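Local coordinates for periplasmic divalent cation tolerance protein (PDB 1VHF) that probably takes part in resistance toward heavy metals, as a trimeric copper-binding protein of the CutA family, at residues A[19-29]-A[66-76]. Residues are numbered along the deposited sequence; the frame is centred on the assembly and turned at random.
Sequences IGRKLLEKRLI and ELYEELRKLHP
L23 sets its two methyls against side chains of helix 64-74: CD1 meets CD1 of L67 at 3.7 Å, the two side chains crossing at about a right angle, while CD2 runs against the aliphatic CG of E70 and also packs on CD1 of L74. L67 reaches across because its CG lies anti to the backbone N (chi1 169°), which also sets its CD1 3.7 Å from CG2 of I29. One turn earlier in the first helix, I19 divides its branches. Its CG2 touches CD1 of L71 at 3.8 Å, and its CD1 lies against O of L74 at 3.5 Å and reaches on to CD of P76. At the other end, beyond the Schellman motif that closes helix 13-25 at R27, L28 straddles two glutamates, with CD1 3.7 Å from CB of E70 and CD2 beside CB of E66. The one salt bridge between the segments joins K26 to E70, whose side chains cross at about a right angle. NZ is a rather long 3.4 Å from OE2, and CE is nearer still at 3.1 Å; the bend at chi4 (-83°) leaves the ammonium beside that oxygen rather than aimed straight at it. The axes of 19-25 and 66-74 come within 10.9 Å, their directions 141° apart, roughly antiparallel. Together the helices cover one face of the antiparallel sheet in this ferredoxin-like fold: I19 and L71 rest on F10 of strand 3-10, and L23, I29 and L71 on F57 of strand 46-60.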
ATOM      1  N   ILE A  19      -0.793   7.592  -5.956  1.00  8.26           N
ATOM      2  CA  ILE A  19      -1.765   7.019  -5.001  1.00  9.75           C
ATOM      3  C   ILE A  19      -1.270   7.225  -3.588  1.00  9.28           C
ATOM      4  O   ILE A  19      -2.036   7.589  -2.685  1.00 10.40           O
ATOM      5  CB  ILE A  19      -2.028   5.558  -5.394  1.00  7.44           C
ATOM      6  CG1 ILE A  19      -2.885   5.599  -6.681  1.00 10.83           C
ATOM      7  CG2 ILE A  19      -2.738   4.826  -4.278  1.00 10.54           C
ATOM      8  CD1 ILE A  19      -3.065   4.224  -7.299  1.00 11.67           C
ATOM      9  N   GLY A  20       0.034   7.028  -3.363  1.00  9.46           N
ATOM     10  CA  GLY A  20       0.535   7.296  -1.986  1.00  9.29           C
ATOM     11  C   GLY A  20       0.286   8.751  -1.623  1.00  8.54           C
ATOM     12  O   GLY A  20      -0.079   9.006  -0.481  1.00  9.57           O
ATOM     13  N   ARG A  21       0.592   9.694  -2.532  1.00  9.23           N
ATOM     14  CA  ARG A  21       0.313  11.107  -2.190  1.00  9.68           C
ATOM     15  C   ARG A  21      -1.157  11.317  -1.911  1.00 10.30           C
ATOM     16  O   ARG A  21      -1.475  12.037  -0.934  1.00 11.44           O
ATOM     17  CB  ARG A  21       0.770  11.967  -3.387  1.00 12.25           C
ATOM     18  CG  ARG A  21       0.465  13.449  -3.140  1.00 19.19           C
ATOM     19  CD  ARG A  21       0.786  14.289  -4.361  1.00 23.38           C
ATOM     20  NE  ARG A  21       1.126  15.651  -4.032  1.00 33.89           N
ATOM     21  CZ  ARG A  21       2.120  16.114  -3.290  1.00 34.31           C
ATOM     22  NH1 ARG A  21       2.996  15.318  -2.709  1.00 39.24           N
ATOM     23  NH2 ARG A  21       2.230  17.426  -3.135  1.00 38.78           N
ATOM     24  N   LYS A  22      -2.092  10.742  -2.674  1.00 10.54           N
ATOM     25  CA  LYS A  22      -3.516  10.927  -2.426  1.00 10.77           C
ATOM     26  C   LYS A  22      -3.921  10.377  -1.073  1.00 10.52           C
ATOM     27  O   LYS A  22      -4.749  10.970  -0.360  1.00 11.28           O
ATOM     28  CB  LYS A  22      -4.359  10.277  -3.540  1.00 11.51           C
ATOM     29  CG  LYS A  22      -4.374  11.190  -4.780  1.00 15.19           C
ATOM     30  CD  LYS A  22      -5.201  10.606  -5.897  1.00 22.29           C
ATOM     31  CE  LYS A  22      -5.009  11.420  -7.196  1.00 26.06           C
ATOM     32  NZ  LYS A  22      -5.439  12.831  -6.986  1.00 33.70           N
ATOM     33  N   LEU A  23      -3.370   9.223  -0.695  1.00  9.56           N
ATOM     34  CA  LEU A  23      -3.684   8.638   0.602  1.00  9.32           C
ATOM     35  C   LEU A  23      -3.141   9.507   1.724  1.00 10.14           C
ATOM     36  O   LEU A  23      -3.810   9.621   2.763  1.00 10.26           O
ATOM     37  CB  LEU A  23      -3.149   7.199   0.689  1.00  8.68           C
ATOM     38  CG  LEU A  23      -3.770   6.239  -0.316  1.00  8.74           C
ATOM     39  CD1 LEU A  23      -3.028   4.909  -0.331  1.00 10.93           C
ATOM     40  CD2 LEU A  23      -5.265   6.060  -0.049  1.00 12.93           C
ATOM     41  N   LEU A  24      -1.967  10.130   1.519  1.00  8.32           N
ATOM     42  CA  LEU A  24      -1.467  11.072   2.536  1.00  8.73           C
ATOM     43  C   LEU A  24      -2.338  12.336   2.590  1.00 10.68           C
ATOM     44  O   LEU A  24      -2.607  12.816   3.699  1.00 11.39           O
ATOM     45  CB  LEU A  24      -0.030  11.467   2.165  1.00  9.68           C
ATOM     46  CG  LEU A  24       1.055  10.409   2.458  1.00  9.14           C
ATOM     47  CD1 LEU A  24       2.322  10.764   1.707  1.00 10.11           C
ATOM     48  CD2 LEU A  24       1.283  10.334   3.970  1.00 10.82           C
ATOM     49  N   GLU A  25      -2.834  12.800   1.451  1.00 10.93           N
ATOM     50  CA  GLU A  25      -3.681  14.021   1.421  1.00 13.37           C
ATOM     51  C   GLU A  25      -4.940  13.768   2.238  1.00 15.22           C
ATOM     52  O   GLU A  25      -5.466  14.656   2.950  1.00 16.64           O
ATOM     53  CB  GLU A  25      -4.052  14.297  -0.040  1.00 14.95           C
ATOM     54  CG  GLU A  25      -2.958  14.981  -0.849  1.00 21.53           C
ATOM     55  CD  GLU A  25      -3.211  14.974  -2.341  1.00 26.83           C
ATOM     56  OE1 GLU A  25      -4.327  14.638  -2.786  1.00 31.17           O
ATOM     57  OE2 GLU A  25      -2.280  15.317  -3.123  1.00 31.23           O
ATOM     58  N   LYS A  26      -5.468  12.556   2.167  1.00 12.04           N
ATOM     59  CA  LYS A  26      -6.668  12.157   2.874  1.00 12.72           C
ATOM     60  C   LYS A  26      -6.412  11.759   4.302  1.00 12.62           C
ATOM     61  O   LYS A  26      -7.322  11.471   5.075  1.00 16.20           O
ATOM     62  CB  LYS A  26      -7.393  11.035   2.113  1.00 14.99           C
ATOM     63  CG  LYS A  26      -7.881  11.473   0.726  1.00 18.59           C
ATOM     64  CD  LYS A  26      -8.287  10.264  -0.108  1.00 22.93           C
ATOM     65  CE  LYS A  26      -8.715  10.619  -1.520  1.00 26.50           C
ATOM     66  NZ  LYS A  26     -10.150  11.045  -1.545  1.00 28.13           N
ATOM     67  N   ARG A  27      -5.143  11.733   4.735  1.00 12.19           N
ATOM     68  CA  ARG A  27      -4.696  11.389   6.073  1.00 13.95           C
ATOM     69  C   ARG A  27      -5.133   9.988   6.441  1.00 12.32           C
ATOM     70  O   ARG A  27      -5.353   9.641   7.613  1.00 14.84           O
ATOM     71  CB  ARG A  27      -5.102  12.462   7.096  1.00 16.09           C
ATOM     72  CG  ARG A  27      -4.527  13.842   6.727  1.00 17.42           C
ATOM     73  CD  ARG A  27      -4.594  14.781   7.941  1.00 20.71           C
ATOM     74  NE  ARG A  27      -4.259  16.158   7.542  1.00 21.33           N
ATOM     75  CZ  ARG A  27      -3.048  16.637   7.326  1.00 24.42           C
ATOM     76  NH1 ARG A  27      -1.968  15.901   7.466  1.00 19.80           N
ATOM     77  NH2 ARG A  27      -2.905  17.917   6.950  1.00 25.48           N
ATOM     78  N   LEU A  28      -5.070   9.096   5.424  1.00 12.36           N
ATOM     79  CA  LEU A  28      -5.444   7.706   5.611  1.00 10.66           C
ATOM     80  C   LEU A  28      -4.244   6.849   5.992  1.00 11.34           C
ATOM     81  O   LEU A  28      -4.421   5.739   6.498  1.00 13.17           O
ATOM     82  CB  LEU A  28      -6.136   7.091   4.401  1.00 13.49           C
ATOM     83  CG  LEU A  28      -7.530   7.678   4.114  1.00 14.45           C
ATOM     84  CD1 LEU A  28      -8.060   7.094   2.816  1.00 15.54           C
ATOM     85  CD2 LEU A  28      -8.497   7.379   5.244  1.00 16.03           C
ATOM     86  N   ILE A  29      -3.061   7.334   5.658  1.00 10.62           N
ATOM     87  CA  ILE A  29      -1.806   6.664   5.948  1.00  9.68           C
ATOM     88  C   ILE A  29      -0.835   7.708   6.518  1.00  9.98           C
ATOM     89  O   ILE A  29      -0.979   8.912   6.322  1.00 10.47           O
ATOM     90  CB  ILE A  29      -1.128   6.027   4.715  1.00  9.27           C
ATOM     91  CG1 ILE A  29      -0.708   7.091   3.683  1.00 10.56           C
ATOM     92  CG2 ILE A  29      -2.043   4.998   4.037  1.00 11.70           C
ATOM     93  CD1 ILE A  29       0.056   6.513   2.498  1.00 11.10           C
ATOM     94  N   GLU A  66     -11.057   1.900   5.823  1.00 13.92           N
ATOM     95  CA  GLU A  66     -11.071   3.072   4.959  1.00 13.54           C
ATOM     96  C   GLU A  66      -9.937   3.048   3.937  1.00 13.41           C
ATOM     97  O   GLU A  66     -10.104   3.470   2.794  1.00 14.13           O
ATOM     98  CB  GLU A  66     -10.988   4.360   5.775  0.65 17.48           C
ATOM     99  CG  GLU A  66     -12.169   4.548   6.742  0.65 24.09           C
ATOM    100  CD  GLU A  66     -11.811   5.704   7.681  0.65 26.63           C
ATOM    101  OE1 GLU A  66     -11.810   6.847   7.170  0.65 29.63           O
ATOM    102  OE2 GLU A  66     -11.432   5.444   8.830  0.65 29.97           O
ATOM    103  N   LEU A  67      -8.751   2.612   4.367  1.00 13.09           N
ATOM    104  CA  LEU A  67      -7.637   2.537   3.403  1.00 11.67           C
ATOM    105  C   LEU A  67      -7.945   1.496   2.354  1.00 11.65           C
ATOM    106  O   LEU A  67      -7.648   1.741   1.175  1.00 11.86           O
ATOM    107  CB  LEU A  67      -6.348   2.193   4.187  1.00 10.08           C
ATOM    108  CG  LEU A  67      -5.136   1.824   3.316  1.00  9.08           C
ATOM    109  CD1 LEU A  67      -4.729   3.001   2.406  1.00 10.85           C
ATOM    110  CD2 LEU A  67      -3.971   1.499   4.244  1.00  9.98           C
ATOM    111  N   TYR A  68      -8.423   0.302   2.737  1.00 11.40           N
ATOM    112  CA  TYR A  68      -8.760  -0.671   1.699  1.00 10.34           C
ATOM    113  C   TYR A  68      -9.738  -0.111   0.676  1.00 12.76           C
ATOM    114  O   TYR A  68      -9.579  -0.305  -0.532  1.00 13.01           O
ATOM    115  CB  TYR A  68      -9.306  -1.980   2.265  1.00 10.80           C
ATOM    116  CG  TYR A  68      -8.291  -3.045   2.605  1.00 10.14           C
ATOM    117  CD1 TYR A  68      -7.242  -2.842   3.496  1.00 10.83           C
ATOM    118  CD2 TYR A  68      -8.453  -4.303   2.039  1.00 12.40           C
ATOM    119  CE1 TYR A  68      -6.377  -3.873   3.789  1.00 11.68           C
ATOM    120  CE2 TYR A  68      -7.592  -5.358   2.342  1.00 13.05           C
ATOM    121  CZ  TYR A  68      -6.565  -5.110   3.236  1.00 12.00           C
ATOM    122  OH  TYR A  68      -5.684  -6.142   3.511  1.00 12.22           O
ATOM    123  N   GLU A  69     -10.766   0.599   1.180  1.00 12.39           N
ATOM    124  CA  GLU A  69     -11.789   1.143   0.285  1.00 14.68           C
ATOM    125  C   GLU A  69     -11.230   2.176  -0.656  1.00 13.27           C
ATOM    126  O   GLU A  69     -11.405   2.091  -1.890  1.00 13.31           O
ATOM    127  CB  GLU A  69     -12.913   1.761   1.150  1.00 18.59           C
ATOM    128  CG  GLU A  69     -13.647   0.763   2.028  1.00 27.81           C
ATOM    129  CD  GLU A  69     -14.816   1.372   2.778  1.00 33.83           C
ATOM    130  OE1 GLU A  69     -14.626   1.910   3.889  1.00 36.30           O
ATOM    131  OE2 GLU A  69     -15.952   1.323   2.257  1.00 38.46           O
ATOM    132  N   GLU A  70     -10.430   3.114  -0.166  1.00 13.13           N
ATOM    133  CA  GLU A  70      -9.860   4.146  -1.008  1.00 12.77           C
ATOM    134  C   GLU A  70      -8.858   3.571  -1.980  1.00 11.27           C
ATOM    135  O   GLU A  70      -8.769   3.975  -3.143  1.00 12.77           O
ATOM    136  CB  GLU A  70      -9.271   5.318  -0.220  1.00 16.36           C
ATOM    137  CG  GLU A  70      -8.888   6.506  -1.058  1.00 18.14           C
ATOM    138  CD  GLU A  70      -9.953   7.208  -1.867  1.00 21.82           C
ATOM    139  OE1 GLU A  70     -11.153   7.076  -1.574  1.00 20.17           O
ATOM    140  OE2 GLU A  70      -9.597   7.945  -2.824  1.00 21.16           O
ATOM    141  N   LEU A  71      -7.942   2.711  -1.463  1.00 10.84           N
ATOM    142  CA  LEU A  71      -6.946   2.119  -2.362  1.00 11.16           C
ATOM    143  C   LEU A  71      -7.603   1.308  -3.460  1.00 12.14           C
ATOM    144  O   LEU A  71      -7.162   1.464  -4.616  1.00 12.68           O
ATOM    145  CB  LEU A  71      -6.007   1.283  -1.474  1.00 11.64           C
ATOM    146  CG  LEU A  71      -4.894   0.552  -2.231  1.00 13.54           C
ATOM    147  CD1 LEU A  71      -4.015   1.511  -3.017  1.00 12.18           C
ATOM    148  CD2 LEU A  71      -4.042  -0.239  -1.246  1.00 14.85           C
ATOM    149  N   ARG A  72      -8.658   0.550  -3.191  1.00 10.96           N
ATOM    150  CA  ARG A  72      -9.339  -0.223  -4.247  1.00 13.14           C
ATOM    151  C   ARG A  72      -9.923   0.746  -5.285  1.00 13.15           C
ATOM    152  O   ARG A  72      -9.786   0.560  -6.498  1.00 13.05           O
ATOM    153  CB  ARG A  72     -10.484  -1.040  -3.661  1.00 15.90           C
ATOM    154  CG  ARG A  72     -11.303  -1.785  -4.760  1.00 18.86           C
ATOM    155  CD  ARG A  72     -10.519  -3.021  -5.113  1.00 22.65           C
ATOM    156  NE  ARG A  72     -11.017  -3.894  -6.133  1.00 23.55           N
ATOM    157  CZ  ARG A  72     -12.029  -4.735  -6.137  1.00 24.90           C
ATOM    158  NH1 ARG A  72     -12.818  -4.869  -5.072  1.00 24.29           N
ATOM    159  NH2 ARG A  72     -12.205  -5.545  -7.185  1.00 21.73           N
ATOM    160  N   LYS A  73     -10.486   1.853  -4.808  1.00 11.38           N
ATOM    161  CA  LYS A  73     -11.088   2.842  -5.691  1.00 13.33           C
ATOM    162  C   LYS A  73     -10.146   3.670  -6.491  1.00 12.86           C
ATOM    163  O   LYS A  73     -10.541   4.246  -7.542  1.00 14.58           O
ATOM    164  CB  LYS A  73     -12.079   3.710  -4.873  1.00 14.88           C
ATOM    165  CG  LYS A  73     -13.337   2.876  -4.622  1.00 17.65           C
ATOM    166  CD  LYS A  73     -14.342   3.578  -3.707  1.00 21.00           C
ATOM    167  CE  LYS A  73     -15.474   2.608  -3.431  1.00 23.51           C
ATOM    168  NZ  LYS A  73     -16.494   3.074  -2.462  1.00 23.53           N
ATOM    169  N   LEU A  74      -8.894   3.842  -6.072  1.00 11.35           N
ATOM    170  CA  LEU A  74      -7.896   4.576  -6.820  1.00  9.44           C
ATOM    171  C   LEU A  74      -7.038   3.644  -7.702  1.00  8.77           C
ATOM    172  O   LEU A  74      -6.283   4.111  -8.542  1.00 11.10           O
ATOM    173  CB  LEU A  74      -6.932   5.294  -5.843  1.00 11.68           C
ATOM    174  CG  LEU A  74      -7.546   6.420  -5.001  1.00 12.31           C
ATOM    175  CD1 LEU A  74      -6.580   6.883  -3.920  1.00 14.21           C
ATOM    176  CD2 LEU A  74      -7.922   7.600  -5.906  1.00 15.11           C
ATOM    177  N   HIS A  75      -7.251   2.335  -7.554  1.00 10.20           N
ATOM    178  CA  HIS A  75      -6.294   1.439  -8.241  1.00 10.15           C
ATOM    179  C   HIS A  75      -6.501   1.311  -9.710  1.00 10.70           C
ATOM    180  O   HIS A  75      -7.649   1.097 -10.146  1.00 10.75           O
ATOM    181  CB  HIS A  75      -6.439   0.032  -7.555  1.00  9.70           C
ATOM    182  CG  HIS A  75      -5.080  -0.607  -7.469  1.00  9.95           C
ATOM    183  ND1 HIS A  75      -4.441  -1.073  -8.589  1.00  9.88           N
ATOM    184  CD2 HIS A  75      -4.246  -0.829  -6.418  1.00  9.25           C
ATOM    185  CE1 HIS A  75      -3.260  -1.575  -8.242  1.00 12.35           C
ATOM    186  NE2 HIS A  75      -3.111  -1.422  -6.915  1.00 10.21           N
ATOM    187  N   PRO A  76      -5.447   1.283 -10.517  1.00 11.27           N
ATOM    188  CA  PRO A  76      -5.626   1.075 -11.949  1.00 13.51           C
ATOM    189  C   PRO A  76      -6.022  -0.355 -12.251  1.00 13.67           C
ATOM    190  O   PRO A  76      -6.539  -0.662 -13.358  1.00 16.48           O
ATOM    191  CB  PRO A  76      -4.279   1.395 -12.562  1.00 13.58           C
ATOM    192  CG  PRO A  76      -3.288   1.279 -11.448  1.00 13.98           C
ATOM    193  CD  PRO A  76      -4.044   1.545 -10.158  1.00 12.85           C
TER